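Local coordinates for Ycf54-like protein (Synechocystis sp. PCC 6803, PDB 5M2P) that is probably a component of the magnesium protoporphyrin IX monomethyl ester cyclase, needed for protochlorophyllide formation on the route to chlorophyll, at residues A[10-16]-A[86-90]; A[48-52]-A[66-72]. One frame throughout, in Å; residues are numbered along the deposited sequence. Where two conformers were deposited one is given.

Interaction 1 (A[10-16]-A[86-90])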
loop_
_atom_site.group_PDB
_atom_site.type_symbol
_atom_site.label_atom_id
_atom_site.label_comp_id
_atom_site.label_asym_id
_atom_site.label_seq_id
_atom_site.Cartn_x
_atom_site.Cartn_y
_atom_site.Cartn_z
ATOM N N ALA A 10 1.405 3.454 -1.539
ATOM C CA ALA A 10 0.552 4.630 -1.659
ATOM C C ALA A 10 -0.387 4.604 -0.447
ATOM O O ALA A 10 -1.146 3.661 -0.294
ATOM C CB ALA A 10 -0.243 4.581 -2.965
ATOM N N LEU A 11 -0.309 5.630 0.388
ATOM C CA LEU A 11 -1.091 5.723 1.616
ATOM C C LEU A 11 -2.215 6.724 1.448
ATOM O O LEU A 11 -1.980 7.848 1.034
ATOM C CB LEU A 11 -0.178 6.180 2.736
ATOM C CG LEU A 11 -0.811 6.171 4.127
ATOM C CD1 LEU A 11 -0.877 4.776 4.686
ATOM C CD2 LEU A 11 0.011 7.037 5.045
ATOM N N ALA A 12 -3.422 6.296 1.766
ATOM C CA ALA A 12 -4.619 7.093 1.673
ATOM C C ALA A 12 -5.304 7.135 3.046
ATOM O O ALA A 12 -5.031 6.311 3.915
ATOM C CB ALA A 12 -5.592 6.429 0.705
ATOM N N SER A 13 -6.261 8.046 3.194
ATOM C CA SER A 13 -7.198 7.956 4.304
ATOM C C SER A 13 -8.205 6.852 3.988
ATOM O O SER A 13 -8.514 6.567 2.845
ATOM C CB SER A 13 -7.918 9.286 4.533
ATOM O OG SER A 13 -8.816 9.556 3.460
ATOM N N GLN A 14 -8.755 6.232 5.037
ATOM C CA GLN A 14 -9.846 5.284 4.849
ATOM C C GLN A 14 -11.057 5.956 4.197
ATOM O O GLN A 14 -11.675 5.392 3.326
ATOM C CB GLN A 14 -10.177 4.608 6.182
ATOM C CG GLN A 14 -8.997 3.714 6.612
ATOM C CD GLN A 14 -9.204 3.075 7.960
ATOM O OE1 GLN A 14 -10.347 2.887 8.401
ATOM N NE2 GLN A 14 -8.111 2.751 8.614
ATOM N N LYS A 15 -11.348 7.186 4.629
ATOM C CA LYS A 15 -12.427 7.983 4.072
ATOM C C LYS A 15 -12.305 8.169 2.545
ATOM O O LYS A 15 -13.240 7.958 1.773
ATOM C CB LYS A 15 -12.422 9.342 4.796
ATOM C CG LYS A 15 -13.501 10.338 4.417
ATOM C CD LYS A 15 -13.307 11.655 5.177
ATOM C CE LYS A 15 -14.443 12.649 4.920
ATOM N NZ LYS A 15 -14.514 13.713 5.958
ATOM N N PHE A 16 -11.105 8.534 2.100
ATOM C CA PHE A 16 -10.859 8.752 0.684
ATOM C C PHE A 16 -10.994 7.490 -0.113
ATOM O O PHE A 16 -11.651 7.456 -1.169
ATOM C CB PHE A 16 -9.476 9.377 0.482
ATOM C CG PHE A 16 -9.037 9.434 -0.962
ATOM C CD1 PHE A 16 -9.517 10.396 -1.794
ATOM C CD2 PHE A 16 -8.149 8.529 -1.474
ATOM C CE1 PHE A 16 -9.122 10.457 -3.104
ATOM C CE2 PHE A 16 -7.734 8.601 -2.792
ATOM C CZ PHE A 16 -8.265 9.537 -3.604
ATOM N N LEU A 86 -5.140 7.669 -8.345
ATOM C CA LEU A 86 -5.789 8.210 -7.139
ATOM C C LEU A 86 -5.438 9.639 -6.813
ATOM O O LEU A 86 -6.296 10.380 -6.285
ATOM C CB LEU A 86 -5.465 7.367 -5.915
ATOM C CG LEU A 86 -6.022 5.964 -5.963
ATOM C CD1 LEU A 86 -5.617 5.229 -4.702
ATOM C CD2 LEU A 86 -7.537 5.954 -6.115
ATOM N N GLU A 87 -4.189 10.008 -7.095
ATOM C CA GLU A 87 -3.584 11.327 -6.835
ATOM C C GLU A 87 -3.465 11.738 -5.377
ATOM O O GLU A 87 -2.372 12.134 -4.937
ATOM C CB GLU A 87 -4.220 12.456 -7.661
ATOM C CG GLU A 87 -3.707 12.523 -9.094
ATOM C CD GLU A 87 -2.245 12.929 -9.190
ATOM O OE1 GLU A 87 -1.723 13.566 -8.256
ATOM O OE2 GLU A 87 -1.591 12.623 -10.215
ATOM N N TYR A 88 -4.559 11.639 -4.622
ATOM C CA TYR A 88 -4.554 12.092 -3.221
ATOM C C TYR A 88 -4.068 10.960 -2.284
ATOM O O TYR A 88 -4.826 10.377 -1.510
ATOM C CB TYR A 88 -5.923 12.660 -2.815
ATOM C CG TYR A 88 -5.892 13.358 -1.480
ATOM C CD1 TYR A 88 -5.094 14.464 -1.282
ATOM C CD2 TYR A 88 -6.640 12.885 -0.393
ATOM C CE1 TYR A 88 -5.044 15.122 -0.070
ATOM C CE2 TYR A 88 -6.591 13.531 0.834
ATOM C CZ TYR A 88 -5.783 14.641 1.005
ATOM O OH TYR A 88 -5.692 15.300 2.216
ATOM N N VAL A 89 -2.780 10.656 -2.432
ATOM C CA VAL A 89 -2.069 9.650 -1.683
ATOM C C VAL A 89 -0.646 10.137 -1.393
ATOM O O VAL A 89 -0.062 10.880 -2.186
ATOM C CB VAL A 89 -2.002 8.302 -2.431
ATOM C CG1 VAL A 89 -3.369 7.682 -2.528
ATOM C CG2 VAL A 89 -1.370 8.469 -3.791
ATOM N N LEU A 90 -0.091 9.651 -0.287
ATOM C CA LEU A 90 1.322 9.835 0.057
ATOM C C LEU A 90 2.060 8.596 -0.409
ATOM O O LEU A 90 1.583 7.486 -0.195
ATOM C CB LEU A 90 1.485 9.981 1.570
ATOM C CG LEU A 90 0.882 11.264 2.118
ATOM C CD1 LEU A 90 0.643 11.127 3.619
ATOM C CD2 LEU A 90 1.767 12.454 1.786
HETATM O O HOH W 1 -5.993 10.019 1.064
#

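Interaction 2 (A[48-52]-A[66-72]). With SO4 (sulfate ion), chain B.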
loop_
_atom_site.group_PDB
_atom_site.type_symbol
_atom_site.label_atom_id
_atom_site.label_comp_id
_atom_site.label_asym_id
_atom_site.label_seq_id
_atom_site.Cartn_x
_atom_site.Cartn_y
_atom_site.Cartn_z
ATOM N N GLN A 48 -4.576 0.423 8.087
ATOM C CA GLN A 48 -3.799 0.941 9.194
ATOM C C GLN A 48 -2.414 0.272 9.281
ATOM O O GLN A 48 -2.052 -0.341 10.308
ATOM C CB GLN A 48 -4.556 0.786 10.518
ATOM C CG GLN A 48 -4.174 1.864 11.516
ATOM C CD GLN A 48 -4.670 3.265 11.160
ATOM O OE1 GLN A 48 -5.538 3.444 10.319
ATOM N NE2 GLN A 48 -4.105 4.254 11.815
ATOM N N PRO A 49 -1.595 0.443 8.239
ATOM C CA PRO A 49 -0.345 -0.332 8.200
ATOM C C PRO A 49 0.642 -0.069 9.334
ATOM O O PRO A 49 0.963 1.063 9.672
ATOM C CB PRO A 49 0.299 0.118 6.889
ATOM C CG PRO A 49 -0.381 1.432 6.562
ATOM C CD PRO A 49 -1.805 1.238 7.017
ATOM N N ALA A 50 1.181 -1.158 9.875
ATOM C CA ALA A 50 2.213 -1.070 10.895
ATOM C C ALA A 50 3.521 -0.493 10.375
ATOM O O ALA A 50 4.326 0.038 11.131
ATOM C CB ALA A 50 2.464 -2.445 11.463
ATOM N N PHE A 51 3.765 -0.584 9.069
ATOM C CA PHE A 51 5.028 -0.025 8.544
ATOM C C PHE A 51 5.189 1.461 8.810
ATOM O O PHE A 51 6.308 1.970 8.861
ATOM C CB PHE A 51 5.267 -0.360 7.053
ATOM C CG PHE A 51 4.351 0.340 6.055
ATOM C CD1 PHE A 51 4.439 1.707 5.818
ATOM C CD2 PHE A 51 3.464 -0.401 5.272
ATOM C CE1 PHE A 51 3.646 2.326 4.855
ATOM C CE2 PHE A 51 2.654 0.228 4.334
ATOM C CZ PHE A 51 2.756 1.574 4.132
ATOM N N LEU A 52 4.071 2.160 9.001
ATOM C CA LEU A 52 4.112 3.588 9.196
ATOM C C LEU A 52 4.812 3.995 10.480
ATOM O O LEU A 52 5.183 5.159 10.624
ATOM C CB LEU A 52 2.692 4.143 9.148
ATOM C CG LEU A 52 2.504 5.599 8.778
ATOM C CD1 LEU A 52 3.246 5.982 7.493
ATOM C CD2 LEU A 52 1.008 5.823 8.662
ATOM N N GLU A 66 -5.518 10.059 10.182
ATOM C CA GLU A 66 -5.662 9.270 11.415
ATOM C C GLU A 66 -6.033 7.811 11.107
ATOM O O GLU A 66 -5.495 6.877 11.744
ATOM C CB GLU A 66 -6.699 9.932 12.337
ATOM C CG GLU A 66 -6.943 9.250 13.671
ATOM C CD GLU A 66 -8.081 9.922 14.401
ATOM O OE1 GLU A 66 -8.140 11.171 14.355
ATOM O OE2 GLU A 66 -8.924 9.211 14.983
ATOM N N LYS A 67 -6.983 7.609 10.206
ATOM C CA LYS A 67 -7.437 6.285 9.828
ATOM C C LYS A 67 -6.950 6.148 8.400
ATOM O O LYS A 67 -7.431 6.846 7.497
ATOM C CB LYS A 67 -8.960 6.162 9.929
ATOM C CG LYS A 67 -9.475 6.307 11.355
ATOM C CD LYS A 67 -10.816 5.618 11.560
ATOM C CE LYS A 67 -11.997 6.523 11.275
ATOM N NZ LYS A 67 -13.257 6.051 11.941
ATOM N N ASN A 68 -5.934 5.312 8.231
ATOM C CA ASN A 68 -5.251 5.215 6.957
ATOM C C ASN A 68 -5.209 3.796 6.427
ATOM O O ASN A 68 -5.546 2.836 7.123
ATOM C CB ASN A 68 -3.878 5.871 7.041
ATOM C CG ASN A 68 -3.034 5.332 8.160
ATOM O OD1 ASN A 68 -2.654 4.172 8.168
ATOM N ND2 ASN A 68 -2.670 6.210 9.081
ATOM N N VAL A 69 -4.804 3.689 5.170
ATOM C CA VAL A 69 -4.846 2.440 4.436
ATOM C C VAL A 69 -3.838 2.572 3.302
ATOM O O VAL A 69 -3.777 3.618 2.658
ATOM C CB VAL A 69 -6.247 2.122 3.879
ATOM C CG1 VAL A 69 -6.863 3.319 3.203
ATOM C CG2 VAL A 69 -6.256 0.888 2.977
ATOM N N ALA A 70 -3.006 1.548 3.123
ATOM C CA ALA A 70 -2.007 1.572 2.063
ATOM C C ALA A 70 -2.282 0.554 0.987
ATOM O O ALA A 70 -2.685 -0.584 1.250
ATOM C CB ALA A 70 -0.614 1.315 2.649
ATOM N N ILE A 71 -1.941 0.932 -0.238
ATOM C CA ILE A 71 -1.707 -0.021 -1.302
ATOM C C ILE A 71 -0.199 -0.232 -1.356
ATOM O O ILE A 71 0.569 0.720 -1.469
ATOM C CB ILE A 71 -2.246 0.466 -2.664
ATOM C CG1 ILE A 71 -3.695 0.956 -2.554
ATOM C CG2 ILE A 71 -2.121 -0.640 -3.692
ATOM C CD1 ILE A 71 -4.665 -0.051 -2.024
ATOM N N VAL A 72 0.209 -1.480 -1.208
ATOM C CA VAL A 72 1.622 -1.870 -1.109
ATOM C C VAL A 72 1.915 -2.821 -2.243
ATOM O O VAL A 72 1.125 -3.708 -2.541
ATOM C CB VAL A 72 1.872 -2.584 0.238
ATOM C CG1 VAL A 72 3.327 -3.019 0.383
ATOM C CG2 VAL A 72 1.426 -1.684 1.371
HETATM S S SO4 B . -7.801 13.062 8.978
HETATM O O1 SO4 B . -9.135 13.598 9.348
HETATM O O2 SO4 B . -6.955 14.171 8.496
HETATM O O3 SO4 B . -7.158 12.411 10.148
HETATM O O4 SO4 B . -7.942 12.069 7.896
HETATM O O HOH W 2 -0.972 3.087 10.216
#

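Interaction 1 (A[10-16]-A[86-90])
Phe-16 lays its ring against the loop that leaves helix 76-86, and Phe-16 is the residue most covered in this contact. CG stands anti to the backbone N (chi1 171°), which carries the ring from the start of helix 14-18 across to the loop. Along one side of the ring CD1 meets Tyr-88 CD2, and CE1 comes to 3.9 Å from Tyr-88 CB; that CB lies over the ring face, a CH-pi contact 24° off the normal. Along the other side CD2 and CE2 run under Tyr-88 O, which sits over a face, toward the rim, while CE2 also touches Leu-86 CB. At the tip, Phe-16 CZ lies 3.4 Å from Leu-86 O, which sits at the ring edge, near its plane. The Tyr-88 ring turns its edge to the Phe-16 face, a T-shaped pair with centroids 5.7 Å apart and planes at 73°.

The backbone evidence for strand pairing is one antiparallel hydrogen-bonded pair, Leu-11 with Leu-90: Leu-11 N reaches Leu-90 O at 2.7 Å, and Leu-90 N returns to Leu-11 O at 2.9 Å. Val-89 CG2 packs on Ala-10 CB and Val-89 CG1 on Ala-12 CB, each pair 4.1 Å apart. One water accepts from Ser-13 N and donates to Tyr-88 O, bridging the segments where direct pairing has ended. Ser-13 is the N-cap, its OG accepting from Phe-16 N at 2.9 Å, which ties the base of the aromatic residue to the strand end.

Tyr-88 centres an inverse gamma turn at 87-89, through which the chain passes from helix 76-86 into edge strand 90-96. That strand flanks 5-13, whose other neighbour is 68-73, while Ala-10 touches Val-82 and Val-89 touches Lys-83 of helix 76-86.

Interaction 2 (A[48-52]-A[66-72])
Gln-48 and Asn-68 stack their amides with planes 16° apart, where the loop after strand 43-47 packs on strand 68-73 of the four-stranded antiparallel sheet. The Gln-48 chain bends at chi2 (70°), bringing its amide back to the backbone of 66-68: OE1 accepts from Asn-68 N at 2.8 Å, and NE2 donates to Glu-66 O at 3.0 Å. A third bond, Gln-48 N to Asn-68 O, closes the grip; that same carbonyl also receives Gln-14 NE2. Glu-66 N donates to O3 of a sulfate, probably from the crystallisation liquor. An alanine in place of Gln-48 would probably leave Asn-68 N and Glu-66 O without their side-chain partners and strip the Asn-68 amide of its stacking mate.

The Asn-68 amide is anchored separately, ND2 donating to Pro-65 O, while Leu-52 CD2 approaches ND2 from the opposite direction. Farther along the strand, Phe-51 directs its ring edge at Ala-70 CB, 3.7 Å from CZ, and its CE2 meets Val-72 CG2 obliquely. Pro-49 CB lies over a face of that ring; Tyr-9 and Phe-94 also meet it. A water donates to both Pro-49 O and Asn-68 OD1, at 2.9 Å each, and Pro-49 CD comes within 3.3 Å of Asn-68 OD1.

In the fold
From the N terminus, strand 5-13 leads into helix 14-18 and supplies the first half of interaction 1. The chain then runs through helix 21-36 and strand 43-47 to 48-52. Interaction 2 closes a short loop of 13 residues, containing helix 58-63, and ties the loop after strand 43-47 to strand 68-73. Helix 76-86 follows, and 86-90 closes the longer loop of 69 residues, joining the start of strand 90-96 to strand 5-13; interaction 2 lies wholly within that span. The two contacts, centred 10 Å apart, meet in the sheet: Ala-10 O with Ile-71 N and Ala-12 N with Val-69 O, each 2.8 Å, are probable hydrogen bonds joining strands 5-13 and 68-73.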